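Local coordinates for protein triosephosphate isomerase (Toxoplasma gondii, PDB 5UPR) that probably interconverts D-glyceraldehyde 3-phosphate and dihydroxyacetone phosphate, a step of glycolysis and gluconeogenesis, working as a homodimer of TIM barrels, at residues A6-F11 with D239-L244; E40-V45 with A260-A265; D201-L206 with T218-G223; G10-N15 with S256-A261. One frame throughout, in Å; residues are numbered along the deposited sequence.

Overall arrangement
From the N terminus, the chain enters through A6-F11 into strand 10-15, the first strand of the barrel. Interaction 1 pairs that entry with D239-L244, the run into the last strand, closing the barrel across 227 intervening residues. Interaction 4 leaves from the same first strand and reaches helix 253-260, the final helix, on the outside of the barrel. Interaction 2 starts one strand later, at E40-V45, and ends on the C-terminal tail just past that helix, so it crosses interaction 1 and shares A260 and A261 with interaction 4. Interaction 3, helix 192-209 against strand 220-222, is a short local closure nested inside all three loops; R203 links it to interaction 1.

Interaction 1. Residues A6-F11 with D239-L244; sequences AARRGF and DVDGFL
F11 and G242 pair as neighbours in a parallel sheet, their CA atoms 4.8 Å apart and the touching parts of the two segments running within 20° of each other. Two backbone bonds hold the register: F11 N gives its hydrogen to D241 O at 3.0 Å, and F243 N gives one to F11 O, also at 3.0 Å. G242 CA comes to 3.1 Å from F11 O in a CA-H...O contact, and the backbone of G242 has a conformation that calls for glycine. This pairing of the first strand with the eighth is the seam that closes a TIM barrel. Just ahead of it, R8 reaches across to D241 in a salt bridge. Its chain bends at chi3, bringing NE to D241 OD1 at 2.9 Å with a nearly straight N-H...O angle of 174°. The oxygen lies in the guanidinium plane, but the nitrogen meets it from above the carboxylate plane, the two flat groups being turned 54° apart. D241 OD2 is held by V220 N and R203 NH2, so both carboxylate oxygens are engaged. R8 NH2 lies 4.2 Å from D239 OD1, where only the charges can attract, since no N-H points at that oxygen; D239 is salt-bridged instead to R200 and R203, and R8 NH1 bonds to E216 O.

Interaction 2. Residues E40-V45 with A260-A265; sequences EQVDVV and AAKQQA
The chi1 of V42 (178°) sets CG1 anti to the backbone N and CG2 beside that nitrogen, and CG2 is the methyl that meets A261 and K262. It lies 3.3 Å from A261 O and 4.0 Å from the side-chain carbon CG of K262; the CB of A261 is farther off, 4.5 Å from V42 CG2. Next to it, Q41 extends toward the tail beyond CG until its amide NE2 lies 3.6 Å from K262 CD. The two long side chains cross at about a right angle, so the amide rests against the methylene part of the lysine rather than its charged end. K262 in turn bends at chi3 (-89°) and again at chi4, carrying NZ to a salt bridge with D259, with a weak hydrogen bond to S38 O besides. No hydrogen bond joins the two segments, and their hold on each other is van der Waals contact. The tail changes direction here through an inverse gamma turn centred on A261, where the last helix of the barrel gives way to the terminal residues. The contact sits where the start of strand 42-47 meets the end of helix 253-260: V42 and A261 both also touch V12 on strand 10-15, while K262 packs on V37.

Interaction 3. Residues D201-L206 with T218-G223; sequences DIRNWL and TRVIYG
R203 on helix 192-209 and V220 on strand 220-222 have the closest CA atoms of the two segments, 7.8 Å apart. The arginine's aliphatic part starts anti to the backbone N (chi1 -160°) and bends at chi3, taking the guanidinium over to the residues that lead into the strand. There NH1 donates to T218 O at 2.8 Å, with the oxygen close to the guanidinium plane and the nitrogen in the carbonyl plane; the N-H...O angle is 159°. The side chains of R203 and V220 run alongside one another, pointing opposite ways, with R203 NH2 3.7 Å from V220 CG2. I202 CG2 sits 4.1 Å from both V220 CG1 and V220 CG2, and I202 CD1 also touches CG1. One helical turn on from I202, L206 lays CD1 against T218 CB at 3.8 Å, while the threonine's hydroxyl bonds to V214 O. Charge on the buried arginine is probably balanced by salt bridges from NE to D239 and from NH2 to D241, and NH1 also bonds to A215 O. Helix 192-209 lies against the outside of the barrel wall at strand 220-222, with helix 212-217 joining the two in the chain. I202 also touches strand 174-178 and L154 of helix 150-164, and V220 packs on H199.

Interaction 4. Residues G10-N15 with S256-A261; sequences GFVGGN and SIIDAA
V12 packs against helix 253-260 in a purely apolar contact between the first strand of the TIM barrel and the final helix, which lies on the barrel's outer side. The strand turns V12 toward the helix, whereas F11, the residue before it, points the other way, into the barrel, where its ring meets W97 edge-to-face. The two methyls of V12 divide the work. CG1, anti to the backbone N (chi1 174°), touches I258 CG1 at 4.0 Å, the two side chains meeting at a slant, and I257 CG2 at 4.3 Å. CG2 takes A261 CB at 3.6 Å, the nearest approach between the segments, and also stands 4.1 Å from I258 CA on the helix backbone. Two residues earlier, at G10, the backbones approach, CA of G10 and CA of A261 being 5.9 Å apart; a CB on G10 would point at the A261 carbonyl, and glycine lets that group lie close by. V12 touches V245 on the neighbouring strand as well, and I257 packs on F243 and V245 while I258 rests on V44. No hydrogen bond or charge pair spans these two segments: branched side chains and an alanine methyl make this a hydrophobic contact, held by van der Waals contact and burial of apolar surface.

Interaction 1. Residues A6-F11 with D239-L244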
loop_
_atom_site.group_PDB
_atom_site.type_symbol
_atom_site.label_atom_id
_atom_site.label_comp_id
_atom_site.label_asym_id
_atom_site.label_seq_id
_atom_site.Cartn_x
_atom_site.Cartn_y
_atom_site.Cartn_z
ATOM N N ALA A 6 -27.826 -25.998 -0.770
ATOM C CA ALA A 6 -27.249 -25.154 0.311
ATOM C C ALA A 6 -25.927 -25.801 0.688
ATOM O O ALA A 6 -25.871 -26.817 1.428
ATOM C CB ALA A 6 -28.158 -25.113 1.541
ATOM N N ALA A 7 -24.848 -25.206 0.206
ATOM C CA ALA A 7 -23.544 -25.768 0.420
ATOM C C ALA A 7 -22.616 -24.582 0.192
ATOM O O ALA A 7 -22.935 -23.669 -0.531
ATOM C CB ALA A 7 -23.215 -26.873 -0.600
ATOM N N ARG A 8 -21.462 -24.631 0.814
ATOM C CA ARG A 8 -20.494 -23.579 0.688
ATOM C C ARG A 8 -19.797 -23.765 -0.630
ATOM O O ARG A 8 -19.282 -24.810 -0.958
ATOM C CB ARG A 8 -19.484 -23.657 1.816
ATOM C CG ARG A 8 -20.016 -23.281 3.169
ATOM C CD ARG A 8 -18.923 -23.278 4.207
ATOM N NE ARG A 8 -18.339 -24.591 4.429
ATOM C CZ ARG A 8 -18.837 -25.529 5.223
ATOM N NH1 ARG A 8 -19.959 -25.340 5.913
ATOM N NH2 ARG A 8 -18.194 -26.677 5.335
ATOM N N ARG A 9 -19.826 -22.715 -1.409
ATOM C CA ARG A 9 -19.150 -22.688 -2.690
ATOM C C ARG A 9 -17.617 -22.670 -2.469
ATOM O O ARG A 9 -17.091 -21.920 -1.621
ATOM C CB ARG A 9 -19.625 -21.440 -3.374
ATOM C CG ARG A 9 -19.208 -21.313 -4.773
ATOM C CD ARG A 9 -20.144 -20.263 -5.429
ATOM N NE ARG A 9 -19.604 -19.790 -6.713
ATOM C CZ ARG A 9 -19.780 -20.391 -7.874
ATOM N NH1 ARG A 9 -20.590 -21.459 -7.975
ATOM N NH2 ARG A 9 -19.213 -19.889 -8.955
ATOM N N GLY A 10 -16.907 -23.495 -3.221
ATOM C CA GLY A 10 -15.437 -23.550 -3.181
ATOM C C GLY A 10 -14.829 -22.197 -3.517
ATOM O O GLY A 10 -15.449 -21.380 -4.245
ATOM N N PHE A 11 -13.645 -21.928 -2.941
ATOM C CA PHE A 11 -13.001 -20.636 -3.107
ATOM C C PHE A 11 -11.528 -20.806 -3.278
ATOM O O PHE A 11 -10.889 -21.453 -2.446
ATOM C CB PHE A 11 -13.327 -19.790 -1.848
ATOM C CG PHE A 11 -12.893 -18.378 -1.927
ATOM C CD1 PHE A 11 -11.556 -18.013 -1.731
ATOM C CD2 PHE A 11 -13.810 -17.360 -2.237
ATOM C CE1 PHE A 11 -11.161 -16.682 -1.770
ATOM C CE2 PHE A 11 -13.411 -16.040 -2.286
ATOM C CZ PHE A 11 -12.097 -15.706 -2.044
ATOM N N ASP A 239 -14.423 -29.426 6.139
ATOM C CA ASP A 239 -14.323 -28.013 6.585
ATOM C C ASP A 239 -13.239 -27.199 5.834
ATOM O O ASP A 239 -13.002 -26.018 6.173
ATOM C CB ASP A 239 -14.083 -28.003 8.076
ATOM C CG ASP A 239 -15.319 -28.546 8.819
ATOM O OD1 ASP A 239 -16.323 -27.830 8.889
ATOM O OD2 ASP A 239 -15.353 -29.694 9.273
ATOM N N VAL A 240 -12.608 -27.816 4.826
ATOM C CA VAL A 240 -11.637 -27.141 3.964
ATOM C C VAL A 240 -12.368 -26.738 2.700
ATOM O O VAL A 240 -12.742 -27.594 1.917
ATOM C CB VAL A 240 -10.458 -28.053 3.618
ATOM C CG1 VAL A 240 -9.463 -27.363 2.623
ATOM C CG2 VAL A 240 -9.703 -28.384 4.897
ATOM N N ASP A 241 -12.664 -25.444 2.562
ATOM C CA ASP A 241 -13.557 -24.933 1.493
ATOM C C ASP A 241 -12.786 -24.418 0.263
ATOM O O ASP A 241 -13.368 -23.903 -0.677
ATOM C CB ASP A 241 -14.435 -23.821 2.028
ATOM C CG ASP A 241 -15.307 -24.285 3.186
ATOM O OD1 ASP A 241 -15.825 -25.376 3.115
ATOM O OD2 ASP A 241 -15.458 -23.582 4.198
ATOM N N GLY A 242 -11.471 -24.542 0.310
ATOM C CA GLY A 242 -10.599 -24.100 -0.786
ATOM C C GLY A 242 -9.255 -23.653 -0.293
ATOM O O GLY A 242 -8.792 -24.090 0.749
ATOM N N PHE A 243 -8.628 -22.757 -1.030
ATOM C CA PHE A 243 -7.228 -22.426 -0.816
ATOM C C PHE A 243 -6.897 -20.946 -0.961
ATOM O O PHE A 243 -7.491 -20.268 -1.790
ATOM C CB PHE A 243 -6.406 -23.239 -1.799
ATOM C CG PHE A 243 -6.606 -24.709 -1.643
ATOM C CD1 PHE A 243 -6.108 -25.366 -0.523
ATOM C CD2 PHE A 243 -7.326 -25.425 -2.574
ATOM C CE1 PHE A 243 -6.345 -26.699 -0.300
ATOM C CE2 PHE A 243 -7.549 -26.801 -2.385
ATOM C CZ PHE A 243 -7.008 -27.444 -1.262
ATOM N N LEU A 244 -5.925 -20.471 -0.169
ATOM C CA LEU A 244 -5.239 -19.205 -0.462
ATOM C C LEU A 244 -3.838 -19.567 -0.927
ATOM O O LEU A 244 -3.107 -20.186 -0.202
ATOM C CB LEU A 244 -5.206 -18.264 0.764
ATOM C CG LEU A 244 -4.633 -16.874 0.527
ATOM C CD1 LEU A 244 -5.299 -16.178 -0.638
ATOM C CD2 LEU A 244 -4.628 -16.017 1.819
#

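Interaction 2. Residues E40-V45 with A260-A265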
loop_
_atom_site.group_PDB
_atom_site.type_symbol
_atom_site.label_atom_id
_atom_site.label_comp_id
_atom_site.label_asym_id
_atom_site.label_seq_id
_atom_site.Cartn_x
_atom_site.Cartn_y
_atom_site.Cartn_z
ATOM N N GLU A 40 -16.885 -22.805 -13.081
ATOM C CA GLU A 40 -18.304 -22.637 -12.675
ATOM C C GLU A 40 -18.582 -22.920 -11.178
ATOM O O GLU A 40 -19.357 -22.201 -10.556
ATOM C CB GLU A 40 -19.244 -23.465 -13.558
ATOM C CG GLU A 40 -19.455 -22.902 -14.951
ATOM C CD GLU A 40 -20.414 -21.720 -14.997
ATOM O OE1 GLU A 40 -21.388 -21.817 -15.767
ATOM O OE2 GLU A 40 -20.211 -20.697 -14.281
ATOM N N GLN A 41 -17.936 -23.930 -10.610
ATOM C CA GLN A 41 -18.210 -24.345 -9.257
ATOM C C GLN A 41 -17.361 -23.657 -8.150
ATOM O O GLN A 41 -17.489 -23.983 -6.985
ATOM C CB GLN A 41 -17.964 -25.859 -9.153
ATOM C CG GLN A 41 -18.631 -26.726 -10.193
ATOM C CD GLN A 41 -18.751 -28.150 -9.649
ATOM O OE1 GLN A 41 -19.581 -28.387 -8.769
ATOM N NE2 GLN A 41 -17.892 -29.088 -10.120
ATOM N N VAL A 42 -16.507 -22.705 -8.534
ATOM C CA VAL A 42 -15.481 -22.141 -7.674
ATOM C C VAL A 42 -15.456 -20.617 -7.846
ATOM O O VAL A 42 -15.425 -20.106 -8.972
ATOM C CB VAL A 42 -14.120 -22.745 -8.067
ATOM C CG1 VAL A 42 -13.012 -22.142 -7.234
ATOM C CG2 VAL A 42 -14.128 -24.277 -7.911
ATOM N N ASP A 43 -15.488 -19.891 -6.736
ATOM C CA ASP A 43 -15.154 -18.456 -6.742
ATOM C C ASP A 43 -13.620 -18.362 -6.804
ATOM O O ASP A 43 -12.902 -18.924 -5.965
ATOM C CB ASP A 43 -15.630 -17.826 -5.432
ATOM C CG ASP A 43 -17.137 -17.821 -5.288
ATOM O OD1 ASP A 43 -17.822 -17.755 -6.319
ATOM O OD2 ASP A 43 -17.659 -17.937 -4.163
ATOM N N VAL A 44 -13.106 -17.706 -7.820
ATOM C CA VAL A 44 -11.700 -17.468 -7.969
ATOM C C VAL A 44 -11.420 -15.964 -7.735
ATOM O O VAL A 44 -12.031 -15.120 -8.354
ATOM C CB VAL A 44 -11.180 -17.929 -9.318
ATOM C CG1 VAL A 44 -9.709 -17.585 -9.497
ATOM C CG2 VAL A 44 -11.409 -19.441 -9.485
ATOM N N VAL A 45 -10.442 -15.673 -6.856
ATOM C CA VAL A 45 -10.045 -14.267 -6.641
ATOM C C VAL A 45 -8.527 -14.146 -6.810
ATOM O O VAL A 45 -7.797 -14.985 -6.272
ATOM C CB VAL A 45 -10.496 -13.801 -5.238
ATOM C CG1 VAL A 45 -9.985 -12.395 -4.914
ATOM C CG2 VAL A 45 -12.015 -13.858 -5.105
ATOM N N ALA A 260 -8.689 -28.625 -8.350
ATOM C CA ALA A 260 -8.784 -29.439 -7.118
ATOM C C ALA A 260 -9.900 -29.036 -6.155
ATOM O O ALA A 260 -10.370 -29.869 -5.414
ATOM C CB ALA A 260 -7.472 -29.439 -6.366
ATOM N N ALA A 261 -10.277 -27.753 -6.131
ATOM C CA ALA A 261 -11.346 -27.268 -5.272
ATOM C C ALA A 261 -12.821 -27.530 -5.824
ATOM O O ALA A 261 -13.703 -26.717 -5.731
ATOM C CB ALA A 261 -11.134 -25.804 -4.984
ATOM N N LYS A 262 -13.054 -28.758 -6.276
ATOM C CA LYS A 262 -14.340 -29.291 -6.744
ATOM C C LYS A 262 -14.484 -30.694 -6.182
ATOM O O LYS A 262 -13.507 -31.469 -6.032
ATOM C CB LYS A 262 -14.361 -29.410 -8.247
ATOM C CG LYS A 262 -14.097 -28.104 -8.945
ATOM C CD LYS A 262 -14.427 -28.207 -10.412
ATOM C CE LYS A 262 -13.273 -28.681 -11.264
ATOM N NZ LYS A 262 -13.043 -27.673 -12.351
ATOM N N GLN A 263 -15.712 -31.010 -5.884
ATOM C CA GLN A 263 -16.041 -32.348 -5.491
ATOM C C GLN A 263 -16.830 -32.891 -6.683
ATOM O O GLN A 263 -17.768 -32.287 -7.128
ATOM C CB GLN A 263 -16.852 -32.276 -4.233
ATOM C CG GLN A 263 -16.921 -33.543 -3.414
ATOM C CD GLN A 263 -17.823 -33.316 -2.220
ATOM O OE1 GLN A 263 -18.343 -34.240 -1.572
ATOM N NE2 GLN A 263 -18.069 -32.059 -1.961
ATOM N N GLN A 264 -16.424 -33.997 -7.245
ATOM C CA GLN A 264 -17.247 -34.629 -8.302
ATOM C C GLN A 264 -17.678 -35.953 -7.805
ATOM O O GLN A 264 -17.005 -36.506 -6.947
ATOM C CB GLN A 264 -16.492 -34.748 -9.616
ATOM C CG GLN A 264 -16.696 -33.484 -10.452
ATOM C CD GLN A 264 -15.443 -33.090 -11.175
ATOM O OE1 GLN A 264 -15.355 -33.255 -12.396
ATOM N NE2 GLN A 264 -14.433 -32.607 -10.417
ATOM N N ALA A 265 -18.828 -36.408 -8.289
ATOM C CA ALA A 265 -19.362 -37.711 -7.874
ATOM C C ALA A 265 -18.472 -38.817 -8.444
ATOM O O ALA A 265 -18.381 -39.884 -7.873
ATOM C CB ALA A 265 -20.795 -37.878 -8.334
ATOM O OXT ALA A 265 -17.776 -38.647 -9.452
#

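Interaction 3. Residues D201-L206 with T218-G223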
loop_
_atom_site.group_PDB
_atom_site.type_symbol
_atom_site.label_atom_id
_atom_site.label_comp_id
_atom_site.label_asym_id
_atom_site.label_seq_id
_atom_site.Cartn_x
_atom_site.Cartn_y
_atom_site.Cartn_z
ATOM N N ASP A 201 -12.117 -26.470 14.186
ATOM C CA ASP A 201 -11.988 -25.612 15.332
ATOM C C ASP A 201 -12.369 -24.160 15.007
ATOM O O ASP A 201 -12.999 -23.515 15.804
ATOM C CB ASP A 201 -10.547 -25.583 15.863
ATOM C CG ASP A 201 -10.109 -26.857 16.568
ATOM O OD1 ASP A 201 -10.981 -27.663 16.988
ATOM O OD2 ASP A 201 -8.873 -26.956 16.767
ATOM N N ILE A 202 -11.955 -23.664 13.860
ATOM C CA ILE A 202 -12.283 -22.337 13.419
ATOM C C ILE A 202 -13.804 -22.229 13.215
ATOM O O ILE A 202 -14.420 -21.241 13.659
ATOM C CB ILE A 202 -11.515 -21.952 12.130
ATOM C CG1 ILE A 202 -10.041 -21.770 12.447
ATOM C CG2 ILE A 202 -12.154 -20.699 11.470
ATOM C CD1 ILE A 202 -9.211 -21.847 11.217
ATOM N N ARG A 203 -14.397 -23.237 12.613
ATOM C CA ARG A 203 -15.870 -23.239 12.395
ATOM C C ARG A 203 -16.636 -23.346 13.724
ATOM O O ARG A 203 -17.640 -22.695 13.874
ATOM C CB ARG A 203 -16.281 -24.305 11.383
ATOM C CG ARG A 203 -17.654 -24.082 10.751
ATOM C CD ARG A 203 -18.023 -25.121 9.687
ATOM N NE ARG A 203 -16.995 -25.198 8.622
ATOM C CZ ARG A 203 -16.804 -24.305 7.659
ATOM N NH1 ARG A 203 -17.563 -23.243 7.532
ATOM N NH2 ARG A 203 -15.811 -24.491 6.793
ATOM N N ASN A 204 -16.112 -24.081 14.691
ATOM C CA ASN A 204 -16.728 -24.184 16.022
ATOM C C ASN A 204 -16.590 -22.831 16.704
ATOM O O ASN A 204 -17.503 -22.447 17.427
ATOM C CB ASN A 204 -16.128 -25.266 16.939
ATOM C CG ASN A 204 -16.371 -26.690 16.460
ATOM O OD1 ASN A 204 -17.282 -26.960 15.669
ATOM N ND2 ASN A 204 -15.510 -27.620 16.924
ATOM N N TRP A 205 -15.494 -22.101 16.474
ATOM C CA TRP A 205 -15.368 -20.765 17.024
ATOM C C TRP A 205 -16.469 -19.860 16.464
ATOM O O TRP A 205 -17.106 -19.132 17.244
ATOM C CB TRP A 205 -13.955 -20.138 16.786
ATOM C CG TRP A 205 -13.840 -18.769 17.422
ATOM C CD1 TRP A 205 -13.414 -18.476 18.707
ATOM C CD2 TRP A 205 -14.245 -17.524 16.849
ATOM N NE1 TRP A 205 -13.548 -17.130 18.940
ATOM C CE2 TRP A 205 -14.012 -16.514 17.807
ATOM C CE3 TRP A 205 -14.754 -17.160 15.584
ATOM C CZ2 TRP A 205 -14.376 -15.186 17.579
ATOM C CZ3 TRP A 205 -15.080 -15.791 15.361
ATOM C CH2 TRP A 205 -14.843 -14.850 16.331
ATOM N N LEU A 206 -16.683 -19.870 15.113
ATOM C CA LEU A 206 -17.724 -19.047 14.508
ATOM C C LEU A 206 -19.082 -19.346 15.151
ATOM O O LEU A 206 -19.853 -18.436 15.417
ATOM C CB LEU A 206 -17.792 -19.225 13.009
ATOM C CG LEU A 206 -16.593 -18.742 12.204
ATOM C CD1 LEU A 206 -16.636 -19.312 10.778
ATOM C CD2 LEU A 206 -16.589 -17.247 12.188
ATOM N N THR A 218 -19.662 -19.543 6.254
ATOM C CA THR A 218 -18.395 -18.888 6.027
ATOM C C THR A 218 -17.405 -19.875 5.373
ATOM O O THR A 218 -17.133 -20.946 5.930
ATOM C CB THR A 218 -17.826 -18.309 7.338
ATOM O OG1 THR A 218 -18.765 -17.419 7.958
ATOM C CG2 THR A 218 -16.507 -17.613 7.112
ATOM N N ARG A 219 -16.865 -19.535 4.195
ATOM C CA ARG A 219 -15.767 -20.345 3.661
ATOM C C ARG A 219 -14.490 -20.214 4.544
ATOM O O ARG A 219 -14.092 -19.102 4.932
ATOM C CB ARG A 219 -15.423 -19.959 2.228
ATOM C CG ARG A 219 -16.292 -20.567 1.186
ATOM C CD ARG A 219 -17.687 -19.898 1.035
ATOM N NE ARG A 219 -17.620 -18.497 0.652
ATOM C CZ ARG A 219 -17.452 -18.040 -0.604
ATOM N NH1 ARG A 219 -17.309 -18.864 -1.633
ATOM N NH2 ARG A 219 -17.410 -16.749 -0.827
ATOM N N VAL A 220 -13.897 -21.331 4.886
ATOM C CA VAL A 220 -12.584 -21.390 5.572
ATOM C C VAL A 220 -11.615 -22.072 4.609
ATOM O O VAL A 220 -11.743 -23.303 4.328
ATOM C CB VAL A 220 -12.625 -22.109 6.899
ATOM C CG1 VAL A 220 -11.307 -21.936 7.646
ATOM C CG2 VAL A 220 -13.743 -21.574 7.756
ATOM N N ILE A 221 -10.650 -21.284 4.091
ATOM C CA ILE A 221 -9.708 -21.768 3.091
ATOM C C ILE A 221 -8.294 -21.961 3.691
ATOM O O ILE A 221 -7.912 -21.280 4.656
ATOM C CB ILE A 221 -9.659 -20.879 1.852
ATOM C CG1 ILE A 221 -9.134 -19.471 2.192
ATOM C CG2 ILE A 221 -11.037 -20.796 1.224
ATOM C CD1 ILE A 221 -9.132 -18.507 1.015
ATOM N N TYR A 222 -7.538 -22.916 3.150
ATOM C CA TYR A 222 -6.223 -23.263 3.679
ATOM C C TYR A 222 -5.139 -22.600 2.796
ATOM O O TYR A 222 -5.209 -22.633 1.538
ATOM C CB TYR A 222 -6.004 -24.851 3.751
ATOM C CG TYR A 222 -4.564 -25.139 4.070
ATOM C CD1 TYR A 222 -4.101 -25.118 5.402
ATOM C CD2 TYR A 222 -3.626 -25.332 3.057
ATOM C CE1 TYR A 222 -2.721 -25.271 5.680
ATOM C CE2 TYR A 222 -2.270 -25.471 3.324
ATOM C CZ TYR A 222 -1.820 -25.435 4.617
ATOM O OH TYR A 222 -0.471 -25.572 4.860
ATOM N N GLY A 223 -4.094 -22.050 3.438
ATOM C CA GLY A 223 -2.911 -21.625 2.676
ATOM C C GLY A 223 -1.648 -21.982 3.410
ATOM O O GLY A 223 -1.688 -22.236 4.633
#

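Interaction 4. Residues G10-N15 with S256-A261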
loop_
_atom_site.group_PDB
_atom_site.type_symbol
_atom_site.label_atom_id
_atom_site.label_comp_id
_atom_site.label_asym_id
_atom_site.label_seq_id
_atom_site.Cartn_x
_atom_site.Cartn_y
_atom_site.Cartn_z
ATOM N N GLY A 10 -16.907 -23.495 -3.221
ATOM C CA GLY A 10 -15.437 -23.550 -3.181
ATOM C C GLY A 10 -14.829 -22.197 -3.517
ATOM O O GLY A 10 -15.449 -21.380 -4.245
ATOM N N PHE A 11 -13.645 -21.928 -2.941
ATOM C CA PHE A 11 -13.001 -20.636 -3.107
ATOM C C PHE A 11 -11.528 -20.806 -3.278
ATOM O O PHE A 11 -10.889 -21.453 -2.446
ATOM C CB PHE A 11 -13.327 -19.790 -1.848
ATOM C CG PHE A 11 -12.893 -18.378 -1.927
ATOM C CD1 PHE A 11 -11.556 -18.013 -1.731
ATOM C CD2 PHE A 11 -13.810 -17.360 -2.237
ATOM C CE1 PHE A 11 -11.161 -16.682 -1.770
ATOM C CE2 PHE A 11 -13.411 -16.040 -2.286
ATOM C CZ PHE A 11 -12.097 -15.706 -2.044
ATOM N N VAL A 12 -10.957 -20.199 -4.310
ATOM C CA VAL A 12 -9.495 -20.217 -4.477
ATOM C C VAL A 12 -9.011 -18.776 -4.672
ATOM O O VAL A 12 -9.404 -18.123 -5.647
ATOM C CB VAL A 12 -9.054 -21.147 -5.601
ATOM C CG1 VAL A 12 -7.569 -21.066 -5.861
ATOM C CG2 VAL A 12 -9.492 -22.577 -5.280
ATOM N N GLY A 13 -8.162 -18.283 -3.736
ATOM C CA GLY A 13 -7.520 -16.991 -3.871
ATOM C C GLY A 13 -6.093 -17.148 -4.309
ATOM O O GLY A 13 -5.418 -18.120 -3.959
ATOM N N GLY A 14 -5.625 -16.211 -5.121
ATOM C CA GLY A 14 -4.225 -16.181 -5.578
ATOM C C GLY A 14 -3.591 -14.887 -5.099
ATOM O O GLY A 14 -3.939 -13.833 -5.584
ATOM N N ASN A 15 -2.654 -14.967 -4.134
ATOM C CA ASN A 15 -1.997 -13.814 -3.592
ATOM C C ASN A 15 -0.626 -13.724 -4.326
ATOM O O ASN A 15 0.304 -14.455 -3.980
ATOM C CB ASN A 15 -1.780 -13.979 -2.086
ATOM C CG ASN A 15 -1.024 -12.794 -1.459
ATOM O OD1 ASN A 15 -0.769 -11.781 -2.134
ATOM N ND2 ASN A 15 -0.666 -12.914 -0.154
ATOM N N SER A 256 -4.353 -25.804 -11.858
ATOM C CA SER A 256 -4.518 -27.125 -11.216
ATOM C C SER A 256 -5.129 -27.029 -9.824
ATOM O O SER A 256 -5.874 -27.910 -9.442
ATOM C CB SER A 256 -3.217 -27.893 -11.075
ATOM O OG SER A 256 -2.445 -27.802 -12.248
ATOM N N ILE A 257 -4.797 -25.979 -9.059
ATOM C CA ILE A 257 -5.325 -25.848 -7.702
ATOM C C ILE A 257 -6.806 -25.527 -7.765
ATOM O O ILE A 257 -7.570 -26.110 -7.016
ATOM C CB ILE A 257 -4.543 -24.836 -6.859
ATOM C CG1 ILE A 257 -3.114 -25.311 -6.631
ATOM C CG2 ILE A 257 -5.218 -24.597 -5.498
ATOM C CD1 ILE A 257 -2.108 -24.222 -6.224
ATOM N N ILE A 258 -7.210 -24.643 -8.684
ATOM C CA ILE A 258 -8.620 -24.326 -8.899
ATOM C C ILE A 258 -9.396 -25.593 -9.209
ATOM O O ILE A 258 -10.443 -25.860 -8.611
ATOM C CB ILE A 258 -8.833 -23.293 -10.061
ATOM C CG1 ILE A 258 -8.283 -21.918 -9.687
ATOM C CG2 ILE A 258 -10.307 -23.210 -10.480
ATOM C CD1 ILE A 258 -8.059 -20.997 -10.889
ATOM N N ASP A 259 -8.865 -26.383 -10.130
ATOM C CA ASP A 259 -9.476 -27.672 -10.472
ATOM C C ASP A 259 -9.622 -28.646 -9.281
ATOM O O ASP A 259 -10.549 -29.377 -9.203
ATOM C CB ASP A 259 -8.694 -28.301 -11.599
ATOM C CG ASP A 259 -9.528 -29.297 -12.368
ATOM O OD1 ASP A 259 -10.697 -28.994 -12.764
ATOM O OD2 ASP A 259 -8.998 -30.392 -12.572
ATOM N N ALA A 260 -8.689 -28.625 -8.350
ATOM C CA ALA A 260 -8.784 -29.439 -7.118
ATOM C C ALA A 260 -9.900 -29.036 -6.155
ATOM O O ALA A 260 -10.370 -29.869 -5.414
ATOM C CB ALA A 260 -7.472 -29.439 -6.366
ATOM N N ALA A 261 -10.277 -27.753 -6.131
ATOM C CA ALA A 261 -11.346 -27.268 -5.272
ATOM C C ALA A 261 -12.821 -27.530 -5.824
ATOM O O ALA A 261 -13.703 -26.717 -5.731
ATOM C CB ALA A 261 -11.134 -25.804 -4.984
#